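Local coordinates for mitogen activated protein kinase, putative (Leishmania donovani, PDB 4QNY) that probably phosphorylates serine and threonine residues of target proteins with ATP, as a mitogen-activated protein kinase of the parasite, at residues M188-R192 with D230-Q234. Numbering follows the deposited sequence.
Sequences MRWYR and DRVNQ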
loop_
_atom_site.group_PDB
_atom_site.type_symbol
_atom_site.label_atom_id
_atom_site.label_comp_id
_atom_site.label_asym_id
_atom_site.label_seq_id
_atom_site.Cartn_x
_atom_site.Cartn_y
_atom_site.Cartn_z
ATOM N N MET A 188 11.245 -2.384 4.255
ATOM C CA MET A 188 10.414 -3.424 3.658
ATOM C C MET A 188 10.459 -3.366 2.133
ATOM O O MET A 188 9.791 -2.536 1.517
ATOM C CB MET A 188 8.969 -3.295 4.145
ATOM C CG MET A 188 8.037 -4.380 3.634
ATOM S SD MET A 188 8.554 -6.030 4.140
ATOM C CE MET A 188 8.583 -5.847 5.922
ATOM N N ARG A 189 11.251 -4.251 1.532
ATOM C CA ARG A 189 11.392 -4.302 0.078
ATOM C C ARG A 189 10.804 -5.590 -0.496
ATOM O O ARG A 189 10.889 -5.843 -1.698
ATOM C CB ARG A 189 12.864 -4.186 -0.321
ATOM C CG ARG A 189 13.659 -5.466 -0.101
ATOM C CD ARG A 189 15.099 -5.338 -0.574
ATOM N NE ARG A 189 15.908 -4.529 0.335
ATOM C CZ ARG A 189 16.550 -3.422 -0.019
ATOM N NH1 ARG A 189 16.488 -2.987 -1.271
ATOM N NH2 ARG A 189 17.261 -2.751 0.877
ATOM N N TRP A 190 10.200 -6.396 0.371
ATOM C CA TRP A 190 9.753 -7.738 0.008
ATOM C C TRP A 190 8.593 -7.759 -0.987
ATOM O O TRP A 190 8.250 -8.813 -1.520
ATOM C CB TRP A 190 9.347 -8.507 1.268
ATOM C CG TRP A 190 10.473 -8.715 2.235
ATOM C CD1 TRP A 190 11.801 -8.496 2.009
ATOM C CD2 TRP A 190 10.367 -9.182 3.584
ATOM N NE1 TRP A 190 12.529 -8.800 3.135
ATOM C CE2 TRP A 190 11.671 -9.222 4.116
ATOM C CE3 TRP A 190 9.295 -9.568 4.395
ATOM C CZ2 TRP A 190 11.932 -9.635 5.420
ATOM C CZ3 TRP A 190 9.556 -9.978 5.690
ATOM C CH2 TRP A 190 10.864 -10.008 6.189
ATOM N N TYR A 191 7.996 -6.600 -1.239
ATOM C CA TYR A 191 6.808 -6.534 -2.082
ATOM C C TYR A 191 7.046 -5.704 -3.337
ATOM O O TYR A 191 6.105 -5.339 -4.041
ATOM C CB TYR A 191 5.633 -5.979 -1.276
ATOM C CG TYR A 191 5.341 -6.811 -0.049
ATOM C CD1 TYR A 191 4.492 -7.906 -0.119
ATOM C CD2 TYR A 191 5.937 -6.520 1.172
ATOM C CE1 TYR A 191 4.234 -8.681 0.994
ATOM C CE2 TYR A 191 5.685 -7.290 2.291
ATOM C CZ TYR A 191 4.831 -8.369 2.197
ATOM O OH TYR A 191 4.573 -9.139 3.308
ATOM N N ARG A 192 8.314 -5.423 -3.617
ATOM C CA ARG A 192 8.691 -4.684 -4.814
ATOM C C ARG A 192 8.707 -5.585 -6.046
ATOM O O ARG A 192 9.317 -6.654 -6.039
ATOM C CB ARG A 192 10.060 -4.028 -4.624
ATOM C CG ARG A 192 10.063 -2.903 -3.606
ATOM C CD ARG A 192 11.461 -2.357 -3.383
ATOM N NE ARG A 192 11.427 -0.995 -2.863
ATOM C CZ ARG A 192 12.506 -0.274 -2.579
ATOM N NH1 ARG A 192 13.717 -0.782 -2.766
ATOM N NH2 ARG A 192 12.373 0.961 -2.117
ATOM N N ASP A 230 18.631 -7.176 0.469
ATOM C CA ASP A 230 19.060 -6.041 -0.339
ATOM C C ASP A 230 18.487 -6.184 -1.745
ATOM O O ASP A 230 17.741 -7.125 -2.016
ATOM C CB ASP A 230 20.587 -5.937 -0.377
ATOM C CG ASP A 230 21.255 -7.245 -0.753
ATOM O OD1 ASP A 230 21.408 -7.511 -1.964
ATOM O OD2 ASP A 230 21.630 -8.008 0.163
ATOM N N ARG A 231 18.836 -5.257 -2.633
ATOM C CA ARG A 231 18.253 -5.226 -3.972
ATOM C C ARG A 231 18.566 -6.475 -4.792
ATOM O O ARG A 231 17.657 -7.131 -5.298
ATOM C CB ARG A 231 18.726 -3.988 -4.732
ATOM C CG ARG A 231 18.245 -3.939 -6.174
ATOM C CD ARG A 231 18.300 -2.526 -6.723
ATOM N NE ARG A 231 17.423 -1.628 -5.976
ATOM C CZ ARG A 231 17.433 -0.305 -6.094
ATOM N NH1 ARG A 231 16.601 0.432 -5.373
ATOM N NH2 ARG A 231 18.279 0.281 -6.930
ATOM N N VAL A 232 19.849 -6.793 -4.931
ATOM C CA VAL A 232 20.261 -7.972 -5.684
ATOM C C VAL A 232 19.699 -9.239 -5.048
ATOM O O VAL A 232 19.211 -10.131 -5.743
ATOM C CB VAL A 232 21.797 -8.077 -5.777
ATOM C CG1 VAL A 232 22.210 -9.405 -6.400
ATOM C CG2 VAL A 232 22.355 -6.914 -6.579
ATOM N N ASN A 233 19.751 -9.303 -3.720
ATOM C CA ASN A 233 19.217 -10.445 -2.991
ATOM C C ASN A 233 17.707 -10.575 -3.169
ATOM O O ASN A 233 17.164 -11.680 -3.143
ATOM C CB ASN A 233 19.564 -10.340 -1.505
ATOM C CG ASN A 233 19.183 -11.585 -0.727
ATOM O OD1 ASN A 233 18.396 -11.525 0.217
ATOM N ND2 ASN A 233 19.738 -12.723 -1.126
ATOM N N GLN A 234 17.034 -9.442 -3.352
ATOM C CA GLN A 234 15.598 -9.439 -3.604
ATOM C C GLN A 234 15.295 -10.104 -4.942
ATOM O O GLN A 234 14.347 -10.881 -5.059
ATOM C CB GLN A 234 15.045 -8.012 -3.580
ATOM C CG GLN A 234 13.546 -7.914 -3.825
ATOM C CD GLN A 234 12.727 -8.535 -2.710
ATOM O OE1 GLN A 234 13.140 -8.547 -1.551
ATOM N NE2 GLN A 234 11.556 -9.056 -3.058
#
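R189 and Q234 run alongside one another, pointing opposite ways, with R189 CG 3.4 Å from Q234 OE1. Beyond that point R189 bends at chi3 (74°) and lays one face of its guanidinium over the start of helix 231-242. D230 CA sits off-centre over that face, and R189 NH1 comes to 3.5 Å from R231 N; the approach is van der Waals packing. A long side chain with a flat end suits this place, because its methylenes pack on the glutamine amide and on D230 O while its NH2 reaches on to hydrogen-bond D184 O.

Q234, kinked at chi2 (66°), turns its amide against the backbone of the loop, with Q234 CD 3.4 Å from R189 O. Q234 OE1 also lies near the plane of the W190 indole, at its edge, 3.8 Å from W190 CD1. The amide is held from its own side of the contact: NE2 donates to F226 O, while OE1 takes a weak bond from G228 N. Glutamine fits here because one flat group offers both donor and acceptor to that loop while packing on the turn. W190 NE1 bonds G228 O, so indole and glutamine share the 226-228 loop.

R192 NH1 and R231 NH1 are 4.1 Å apart, a like-charge approach probably eased by their partners: R192 NH1 donates to T183 O, R231 NH1 to M182 O, and R231 forms a salt bridge with D184.

Both backbones are shaped locally. A type I turn from R189 to R192 closes through R192 N to R189 O, and D230 is the N-cap of its helix, its short carboxylate reaching back so that OD1 accepts from N233 N at 3.0 Å, a first-turn N-H with no preceding helical carbonyl to pair with. Residues 188-192, just before helix 194-197, correspond to the P+1 loop of a protein kinase, here packed on helix 231-242 of the C-terminal lobe, probably αG.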